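Long-range contacts in period circadian protein homolog 2 (Mus musculus, PDB 3GDI), which probably acts in the circadian clock as a regulator of transcription, with tandem PAS domains that take part in protein-protein interactions: residues E240-F251 with I262-L273; R183-L191 with N274-P282. All blocks are in the same frame, centred on the assembly; numbering follows the deposited sequence.

The two contacts show how chemistry changes with place in the same PAS fold. Contact 1 zips neighbouring strands of the sheet through a ladder of backbone hydrogen bonds, with an apolar, aromatic face turned inward and a face that carries salt bridges where it is partly exposed and is buried against the second subunit at its far end. Contact 2 is a smaller, buried meeting of the short helix 184-188 with a loop, held by van der Waals packing and a CA-H...O contact rather than by hydrogen bonds. The two are joined in sequence, since the chain runs directly from Leu273 into Asn274, and in space, where Ile242 CD1 packs on Leu188 CD2 at 3.5 Å.

Contact 1 (E240-F251 with I262-L273); sequences EYITLDTSWSSF and IIGRHKVRVGPL
Asp245 faces two cations across this antiparallel pair. Its OD2 forms a salt bridge with Arg269 NH1 at 2.9 Å, carboxylate and guanidinium planes turned 70° apart, while OD1 takes a longer, weak bond from Lys267 NZ at 3.4 Å. The bend of the Arg269 chain at chi3 (58°) turns the guanidinium toward the Asp245 carboxylate. Next to the charged group a classic beta bulge shifts the register by one residue: Arg269 N and, more weakly, Val270 N both bond to Thr243 O. On the other face, Trp248 receives the ring edge of His266 in an offset edge-to-face pair, planes 75° apart, and Gly264 lies against it; a CB there would fall 2.7 Å from Trp248 CZ3. Back on the Asp245 side, toward the other end, Ile263 CD1 sits over the face of the Phe251 ring, 3.7 Å from its centroid, in a CH-pi contact. At the opposite end of the pair, Glu240 CG lies 3.8 Å from Pro272 CB, and OE2 probably accepts from the backbone N of Asn274. With an alanine here, the backbone N-H of Asn274 would probably lose this acceptor and Pro272 part of its cover. In the second shell, Ile215 and Ile219 of helix 209-221 cover Trp248, and the Phe251 ring meets that of Phe251 of the second subunit, planes almost parallel. This PAS hairpin thus divides its chemistry between paired charges, helix-covered core and subunit interface.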
loop_
_atom_site.group_PDB
_atom_site.type_symbol
_atom_site.label_atom_id
_atom_site.label_comp_id
_atom_site.label_asym_id
_atom_site.label_seq_id
_atom_site.Cartn_x
_atom_site.Cartn_y
_atom_site.Cartn_z
ATOM N N GLU A 240 19.203 15.823 7.529
ATOM C CA GLU A 240 19.246 17.190 7.043
ATOM C C GLU A 240 17.928 17.520 6.363
ATOM O O GLU A 240 17.304 16.651 5.753
ATOM C CB GLU A 240 20.379 17.332 6.033
ATOM C CG GLU A 240 21.136 18.618 6.111
ATOM C CD GLU A 240 22.600 18.372 6.366
ATOM O OE1 GLU A 240 22.938 17.929 7.485
ATOM O OE2 GLU A 240 23.413 18.605 5.447
ATOM N N TYR A 241 17.525 18.784 6.454
ATOM C CA TYR A 241 16.287 19.264 5.852
ATOM C C TYR A 241 16.495 19.927 4.495
ATOM O O TYR A 241 17.498 20.594 4.280
ATOM C CB TYR A 241 15.636 20.294 6.763
ATOM C CG TYR A 241 15.002 19.718 7.993
ATOM C CD1 TYR A 241 13.746 19.114 7.933
ATOM C CD2 TYR A 241 15.664 19.754 9.219
ATOM C CE1 TYR A 241 13.166 18.555 9.065
ATOM C CE2 TYR A 241 15.090 19.194 10.358
ATOM C CZ TYR A 241 13.844 18.599 10.271
ATOM O OH TYR A 241 13.272 18.054 11.397
ATOM N N ILE A 242 15.548 19.730 3.584
ATOM C CA ILE A 242 15.599 20.385 2.286
ATOM C C ILE A 242 14.363 21.283 2.264
ATOM O O ILE A 242 13.348 20.963 2.885
ATOM C CB ILE A 242 15.543 19.383 1.102
ATOM C CG1 ILE A 242 14.304 18.487 1.212
ATOM C CG2 ILE A 242 16.834 18.572 1.052
ATOM C CD1 ILE A 242 14.098 17.566 0.005
ATOM N N THR A 243 14.456 22.419 1.586
ATOM C CA THR A 243 13.340 23.349 1.526
ATOM C C THR A 243 12.518 23.102 0.287
ATOM O O THR A 243 13.026 23.138 -0.831
ATOM C CB THR A 243 13.839 24.799 1.542
ATOM O OG1 THR A 243 14.482 25.048 2.795
ATOM C CG2 THR A 243 12.696 25.778 1.357
ATOM N N LEU A 244 11.232 22.863 0.499
ATOM C CA LEU A 244 10.317 22.580 -0.591
ATOM C C LEU A 244 9.345 23.698 -0.946
ATOM O O LEU A 244 8.970 24.516 -0.105
ATOM C CB LEU A 244 9.506 21.329 -0.249
ATOM C CG LEU A 244 10.177 19.953 -0.239
ATOM C CD1 LEU A 244 11.557 20.033 0.353
ATOM C CD2 LEU A 244 9.305 18.992 0.549
ATOM N N ASP A 245 8.973 23.720 -2.222
ATOM C CA ASP A 245 7.978 24.633 -2.773
ATOM C C ASP A 245 6.937 23.584 -3.147
ATOM O O ASP A 245 7.185 22.723 -3.993
ATOM C CB ASP A 245 8.487 25.345 -4.031
ATOM C CG ASP A 245 9.426 26.497 -3.712
ATOM O OD1 ASP A 245 9.940 27.141 -4.656
ATOM O OD2 ASP A 245 9.649 26.764 -2.515
ATOM N N THR A 246 5.777 23.640 -2.509
ATOM C CA THR A 246 4.779 22.625 -2.758
ATOM C C THR A 246 3.464 23.065 -3.340
ATOM O O THR A 246 2.992 24.171 -3.102
ATOM C CB THR A 246 4.477 21.858 -1.462
ATOM O OG1 THR A 246 5.694 21.303 -0.941
ATOM C CG2 THR A 246 3.480 20.745 -1.722
ATOM N N SER A 247 2.881 22.161 -4.111
ATOM C CA SER A 247 1.581 22.366 -4.721
ATOM C C SER A 247 0.716 21.249 -4.128
ATOM O O SER A 247 1.067 20.077 -4.218
ATOM C CB SER A 247 1.678 22.220 -6.233
ATOM O OG SER A 247 0.399 21.961 -6.785
ATOM N N TRP A 248 -0.399 21.613 -3.509
ATOM C CA TRP A 248 -1.265 20.625 -2.883
ATOM C C TRP A 248 -2.600 20.383 -3.586
ATOM O O TRP A 248 -3.215 21.308 -4.117
ATOM C CB TRP A 248 -1.543 21.012 -1.432
ATOM C CG TRP A 248 -0.331 21.018 -0.554
ATOM C CD1 TRP A 248 0.382 22.110 -0.146
ATOM C CD2 TRP A 248 0.337 19.867 0.002
ATOM N NE1 TRP A 248 1.452 21.713 0.628
ATOM C CE2 TRP A 248 1.450 20.342 0.730
ATOM C CE3 TRP A 248 0.104 18.482 -0.055
ATOM C CZ2 TRP A 248 2.331 19.483 1.396
ATOM C CZ3 TRP A 248 0.978 17.629 0.603
ATOM C CH2 TRP A 248 2.081 18.135 1.320
ATOM N N SER A 249 -3.043 19.126 -3.568
ATOM C CA SER A 249 -4.309 18.743 -4.181
ATOM C C SER A 249 -4.911 17.515 -3.480
ATOM O O SER A 249 -4.295 16.928 -2.584
ATOM C CB SER A 249 -4.101 18.450 -5.664
ATOM O OG SER A 249 -5.346 18.425 -6.341
ATOM N N SER A 250 -6.118 17.124 -3.874
ATOM C CA SER A 250 -6.747 15.968 -3.251
ATOM C C SER A 250 -7.572 15.174 -4.237
ATOM O O SER A 250 -7.997 15.697 -5.263
ATOM C CB SER A 250 -7.660 16.414 -2.107
ATOM O OG SER A 250 -8.602 17.362 -2.567
ATOM N N PHE A 251 -7.773 13.898 -3.931
ATOM C CA PHE A 251 -8.614 13.057 -4.757
ATOM C C PHE A 251 -9.893 12.910 -3.936
ATOM O O PHE A 251 -9.850 12.453 -2.797
ATOM C CB PHE A 251 -7.964 11.694 -5.011
ATOM C CG PHE A 251 -6.772 11.749 -5.940
ATOM C CD1 PHE A 251 -6.765 12.610 -7.040
ATOM C CD2 PHE A 251 -5.672 10.922 -5.737
ATOM C CE1 PHE A 251 -5.679 12.641 -7.929
ATOM C CE2 PHE A 251 -4.584 10.943 -6.611
ATOM C CZ PHE A 251 -4.587 11.805 -7.713
ATOM N N ILE A 262 -4.490 12.781 -0.338
ATOM C CA ILE A 262 -3.981 14.145 -0.421
ATOM C C ILE A 262 -2.720 13.950 -1.243
ATOM O O ILE A 262 -1.895 13.118 -0.875
ATOM C CB ILE A 262 -3.542 14.685 0.945
ATOM C CG1 ILE A 262 -4.716 14.678 1.933
ATOM C CG2 ILE A 262 -2.961 16.086 0.772
ATOM C CD1 ILE A 262 -5.707 15.807 1.712
ATOM N N ILE A 263 -2.568 14.674 -2.350
ATOM C CA ILE A 263 -1.372 14.543 -3.181
ATOM C C ILE A 263 -0.579 15.825 -3.237
ATOM O O ILE A 263 -1.145 16.904 -3.396
ATOM C CB ILE A 263 -1.703 14.164 -4.614
ATOM C CG1 ILE A 263 -2.872 15.011 -5.110
ATOM C CG2 ILE A 263 -1.994 12.696 -4.698
ATOM C CD1 ILE A 263 -3.339 14.658 -6.510
ATOM N N GLY A 264 0.738 15.705 -3.120
ATOM C CA GLY A 264 1.588 16.874 -3.167
ATOM C C GLY A 264 2.662 16.718 -4.225
ATOM O O GLY A 264 3.204 15.633 -4.424
ATOM N N ARG A 265 2.960 17.807 -4.924
ATOM C CA ARG A 265 3.989 17.794 -5.952
ATOM C C ARG A 265 5.029 18.758 -5.446
ATOM O O ARG A 265 4.796 19.959 -5.414
ATOM C CB ARG A 265 3.438 18.289 -7.281
ATOM C CG ARG A 265 4.454 18.188 -8.391
ATOM C CD ARG A 265 3.913 18.733 -9.663
ATOM N NE ARG A 265 4.592 18.158 -10.814
ATOM C CZ ARG A 265 5.578 18.754 -11.470
ATOM N NH1 ARG A 265 6.002 19.951 -11.079
ATOM N NH2 ARG A 265 6.129 18.155 -12.522
ATOM N N HIS A 266 6.181 18.227 -5.067
ATOM C CA HIS A 266 7.229 19.044 -4.492
ATOM C C HIS A 266 8.404 19.406 -5.370
ATOM O O HIS A 266 8.842 18.625 -6.209
ATOM C CB HIS A 266 7.751 18.355 -3.237
ATOM C CG HIS A 266 6.666 17.859 -2.336
ATOM N ND1 HIS A 266 6.329 16.526 -2.242
ATOM C CD2 HIS A 266 5.812 18.521 -1.523
ATOM C CE1 HIS A 266 5.312 16.390 -1.410
ATOM N NE2 HIS A 266 4.979 17.585 -0.960
ATOM N N LYS A 267 8.918 20.606 -5.148
ATOM C CA LYS A 267 10.073 21.094 -5.878
ATOM C C LYS A 267 11.056 21.506 -4.802
ATOM O O LYS A 267 10.764 22.389 -3.987
ATOM C CB LYS A 267 9.685 22.295 -6.740
ATOM C CG LYS A 267 10.592 22.504 -7.943
ATOM C CD LYS A 267 11.573 23.656 -7.733
ATOM C CE LYS A 267 10.865 25.011 -7.811
ATOM N NZ LYS A 267 11.746 26.142 -7.393
ATOM N N VAL A 268 12.206 20.841 -4.765
ATOM C CA VAL A 268 13.197 21.185 -3.763
ATOM C C VAL A 268 13.951 22.403 -4.251
ATOM O O VAL A 268 14.701 22.352 -5.222
ATOM C CB VAL A 268 14.161 19.995 -3.442
ATOM C CG1 VAL A 268 13.941 18.864 -4.410
ATOM C CG2 VAL A 268 15.606 20.456 -3.438
ATOM N N ARG A 269 13.709 23.515 -3.572
ATOM C CA ARG A 269 14.324 24.779 -3.917
ATOM C C ARG A 269 15.712 24.897 -3.286
ATOM O O ARG A 269 16.597 25.568 -3.828
ATOM C CB ARG A 269 13.422 25.915 -3.452
ATOM C CG ARG A 269 13.619 27.210 -4.211
ATOM C CD ARG A 269 12.709 28.273 -3.635
ATOM N NE ARG A 269 12.972 28.460 -2.211
ATOM C CZ ARG A 269 12.077 28.931 -1.354
ATOM N NH1 ARG A 269 10.865 29.254 -1.782
ATOM N NH2 ARG A 269 12.390 29.086 -0.074
ATOM N N VAL A 270 15.896 24.247 -2.141
ATOM C CA VAL A 270 17.185 24.260 -1.454
ATOM C C VAL A 270 17.520 22.863 -0.940
ATOM O O VAL A 270 16.873 22.351 -0.033
ATOM C CB VAL A 270 17.188 25.251 -0.265
ATOM C CG1 VAL A 270 18.546 25.244 0.402
ATOM C CG2 VAL A 270 16.843 26.651 -0.749
ATOM N N GLY A 271 18.527 22.246 -1.547
ATOM C CA GLY A 271 18.946 20.916 -1.143
ATOM C C GLY A 271 19.593 20.947 0.222
ATOM O O GLY A 271 19.697 22.014 0.826
ATOM N N PRO A 272 20.050 19.791 0.732
ATOM C CA PRO A 272 20.691 19.684 2.047
ATOM C C PRO A 272 22.129 20.213 2.068
ATOM O O PRO A 272 22.718 20.482 1.019
ATOM C CB PRO A 272 20.625 18.187 2.329
ATOM C CG PRO A 272 20.879 17.603 0.974
ATOM C CD PRO A 272 20.028 18.479 0.052
ATOM N N LEU A 273 22.691 20.353 3.264
ATOM C CA LEU A 273 24.053 20.845 3.404
ATOM C C LEU A 273 25.038 19.754 2.987
ATOM O O LEU A 273 26.080 20.045 2.407
ATOM C CB LEU A 273 24.309 21.272 4.851
ATOM C CG LEU A 273 25.471 22.238 5.098
ATOM C CD1 LEU A 273 25.275 23.484 4.238
ATOM C CD2 LEU A 273 25.539 22.605 6.581
#

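Contact 2 (R183-L191 with N274-P282); sequences RAVPLLGYL and NEDVFAAPP
The Phe278 ring meets helix 184-188 and the turn after it mainly with its rim. Val185 CG1 lies in the ring plane at the edge, 3.8 Å from CZ, the two side chains crossing at about a right angle, and Gly189 O also approaches the edge, 3.0 Å from CD1. One face carries Val277 CG1, 4.1 Å above the plane and offset toward the rim. Val277 makes the second half of the contact. Its CG2, held anti to the backbone N (with CG1 at chi1 74°), presses on Leu188 O at 2.9 Å, a tight approach, and CG1 reaches Gly189 CA at 3.6 Å. Gly189 leaves the helix with a positive phi of 98°, and its CA offers a C-H to Val277 O; a CB there would fall 2.0 Å from that oxygen, so any side chain would collide with the loop. An Asx turn shapes the loop from within: Phe278 N donates to Asp276 OD1 at 3.0 Å, and a type I turn runs from Asp276 to Ala279. Around this pair, Pro186 and Leu188 make backbone hydrogen bonds to Gly154 and Arg237, and Leu187 rests on Phe167 of strand 166-171. Val185 also touches Phe105 of strand 104-108, which belongs to the other five-stranded sheet, so the short helix touches the loop 274-282 and strands of both sheets of the chain.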
loop_
_atom_site.group_PDB
_atom_site.type_symbol
_atom_site.label_atom_id
_atom_site.label_comp_id
_atom_site.label_asym_id
_atom_site.label_seq_id
_atom_site.Cartn_x
_atom_site.Cartn_y
_atom_site.Cartn_z
ATOM N N ARG A 183 11.022 9.564 -8.144
ATOM C CA ARG A 183 11.904 10.719 -8.215
ATOM C C ARG A 183 12.315 11.187 -6.830
ATOM O O ARG A 183 13.286 11.932 -6.678
ATOM C CB ARG A 183 11.224 11.864 -8.973
ATOM C CG ARG A 183 10.821 11.510 -10.402
ATOM C CD ARG A 183 10.116 12.670 -11.111
ATOM N NE ARG A 183 8.859 13.048 -10.466
ATOM C CZ ARG A 183 8.033 13.988 -10.920
ATOM N NH1 ARG A 183 8.326 14.653 -12.026
ATOM N NH2 ARG A 183 6.912 14.268 -10.266
ATOM N N ALA A 184 11.582 10.735 -5.821
ATOM C CA ALA A 184 11.851 11.117 -4.440
ATOM C C ALA A 184 13.061 10.423 -3.824
ATOM O O ALA A 184 13.769 11.019 -3.005
ATOM C CB ALA A 184 10.618 10.848 -3.578
ATOM N N VAL A 185 13.306 9.170 -4.200
ATOM C CA VAL A 185 14.432 8.448 -3.623
ATOM C C VAL A 185 15.734 9.240 -3.745
ATOM O O VAL A 185 16.430 9.459 -2.756
ATOM C CB VAL A 185 14.602 7.056 -4.262
ATOM C CG1 VAL A 185 15.790 6.359 -3.641
ATOM C CG2 VAL A 185 13.344 6.216 -4.043
ATOM N N PRO A 186 16.076 9.693 -4.957
ATOM C CA PRO A 186 17.316 10.459 -5.120
ATOM C C PRO A 186 17.306 11.824 -4.417
ATOM O O PRO A 186 18.361 12.381 -4.113
ATOM C CB PRO A 186 17.436 10.604 -6.642
ATOM C CG PRO A 186 16.737 9.396 -7.148
ATOM C CD PRO A 186 15.519 9.328 -6.269
ATOM N N LEU A 187 16.128 12.375 -4.154
ATOM C CA LEU A 187 16.080 13.684 -3.504
ATOM C C LEU A 187 15.903 13.622 -1.987
ATOM O O LEU A 187 16.082 14.627 -1.303
ATOM C CB LEU A 187 14.964 14.536 -4.123
ATOM C CG LEU A 187 15.105 14.900 -5.608
ATOM C CD1 LEU A 187 13.804 15.467 -6.120
ATOM C CD2 LEU A 187 16.232 15.896 -5.797
ATOM N N LEU A 188 15.573 12.444 -1.457
ATOM C CA LEU A 188 15.358 12.309 -0.018
ATOM C C LEU A 188 16.293 11.356 0.705
ATOM O O LEU A 188 16.595 11.557 1.874
ATOM C CB LEU A 188 13.916 11.884 0.256
ATOM C CG LEU A 188 12.822 12.863 -0.166
ATOM C CD1 LEU A 188 11.496 12.298 0.280
ATOM C CD2 LEU A 188 13.061 14.243 0.448
ATOM N N GLY A 189 16.750 10.318 0.023
ATOM C CA GLY A 189 17.630 9.364 0.676
ATOM C C GLY A 189 16.877 8.135 1.170
ATOM O O GLY A 189 17.485 7.093 1.441
ATOM N N TYR A 190 15.556 8.249 1.293
ATOM C CA TYR A 190 14.750 7.120 1.738
ATOM C C TYR A 190 14.279 6.315 0.546
ATOM O O TYR A 190 14.148 6.849 -0.551
ATOM C CB TYR A 190 13.485 7.577 2.469
ATOM C CG TYR A 190 13.682 8.367 3.730
ATOM C CD1 TYR A 190 13.441 9.741 3.756
ATOM C CD2 TYR A 190 14.043 7.736 4.917
ATOM C CE1 TYR A 190 13.545 10.466 4.939
ATOM C CE2 TYR A 190 14.155 8.449 6.109
ATOM C CZ TYR A 190 13.903 9.809 6.115
ATOM O OH TYR A 190 13.982 10.509 7.301
ATOM N N LEU A 191 14.021 5.030 0.767
ATOM C CA LEU A 191 13.468 4.179 -0.282
ATOM C C LEU A 191 11.954 4.204 0.003
ATOM O O LEU A 191 11.535 4.337 1.159
ATOM C CB LEU A 191 14.036 2.769 -0.188
ATOM C CG LEU A 191 15.555 2.683 -0.403
ATOM C CD1 LEU A 191 15.962 1.206 -0.551
ATOM C CD2 LEU A 191 15.960 3.470 -1.657
ATOM N N ASN A 274 24.700 18.501 3.291
ATOM C CA ASN A 274 25.521 17.340 2.936
ATOM C C ASN A 274 24.878 16.688 1.718
ATOM O O ASN A 274 23.762 16.175 1.799
ATOM C CB ASN A 274 25.557 16.328 4.079
ATOM C CG ASN A 274 26.304 15.048 3.706
ATOM O OD1 ASN A 274 26.180 14.024 4.382
ATOM N ND2 ASN A 274 27.088 15.107 2.630
ATOM N N GLU A 275 25.600 16.695 0.602
ATOM C CA GLU A 275 25.111 16.152 -0.657
ATOM C C GLU A 275 24.758 14.671 -0.723
ATOM O O GLU A 275 23.940 14.279 -1.554
ATOM C CB GLU A 275 26.098 16.486 -1.775
ATOM C CG GLU A 275 26.277 17.976 -1.981
ATOM C CD GLU A 275 27.268 18.305 -3.080
ATOM O OE1 GLU A 275 28.407 17.780 -3.040
ATOM O OE2 GLU A 275 26.904 19.094 -3.980
ATOM N N ASP A 276 25.368 13.836 0.111
ATOM C CA ASP A 276 25.032 12.410 0.076
ATOM C C ASP A 276 23.803 12.228 0.951
ATOM O O ASP A 276 23.902 12.109 2.176
ATOM C CB ASP A 276 26.169 11.545 0.613
ATOM C CG ASP A 276 25.933 10.069 0.362
ATOM O OD1 ASP A 276 24.764 9.630 0.453
ATOM O OD2 ASP A 276 26.911 9.343 0.082
ATOM N N VAL A 277 22.642 12.203 0.312
ATOM C CA VAL A 277 21.391 12.085 1.030
ATOM C C VAL A 277 21.095 10.676 1.558
ATOM O O VAL A 277 20.184 10.487 2.367
ATOM C CB VAL A 277 20.245 12.593 0.140
ATOM C CG1 VAL A 277 19.934 11.586 -0.948
ATOM C CG2 VAL A 277 19.048 12.918 0.986
ATOM N N PHE A 278 21.883 9.694 1.128
ATOM C CA PHE A 278 21.694 8.315 1.576
ATOM C C PHE A 278 22.463 7.967 2.847
ATOM O O PHE A 278 22.181 6.949 3.489
ATOM C CB PHE A 278 22.068 7.342 0.459
ATOM C CG PHE A 278 21.111 7.365 -0.689
ATOM C CD1 PHE A 278 19.803 6.924 -0.520
ATOM C CD2 PHE A 278 21.492 7.888 -1.920
ATOM C CE1 PHE A 278 18.882 7.007 -1.553
ATOM C CE2 PHE A 278 20.580 7.974 -2.960
ATOM C CZ PHE A 278 19.264 7.531 -2.775
ATOM N N ALA A 279 23.427 8.807 3.214
ATOM C CA ALA A 279 24.209 8.579 4.424
ATOM C C ALA A 279 23.247 8.453 5.602
ATOM O O ALA A 279 22.045 8.676 5.451
ATOM C CB ALA A 279 25.162 9.737 4.649
ATOM N N ALA A 280 23.770 8.097 6.771
ATOM C CA ALA A 280 22.939 7.949 7.961
ATOM C C ALA A 280 23.030 9.195 8.834
ATOM O O ALA A 280 24.007 9.933 8.764
ATOM C CB ALA A 280 23.380 6.734 8.748
ATOM N N PRO A 281 22.001 9.452 9.659
ATOM C CA PRO A 281 21.985 10.620 10.547
ATOM C C PRO A 281 22.678 10.342 11.884
ATOM O O PRO A 281 22.534 9.260 12.455
ATOM C CB PRO A 281 20.496 10.886 10.724
ATOM C CG PRO A 281 19.947 9.505 10.786
ATOM C CD PRO A 281 20.679 8.799 9.645
ATOM N N PRO A 282 23.450 11.317 12.392
ATOM C CA PRO A 282 24.151 11.147 13.669
ATOM C C PRO A 282 23.195 11.278 14.853
ATOM O O PRO A 282 23.595 11.706 15.940
ATOM C CB PRO A 282 25.190 12.272 13.651
ATOM C CG PRO A 282 25.384 12.551 12.185
ATOM C CD PRO A 282 23.973 12.486 11.669
#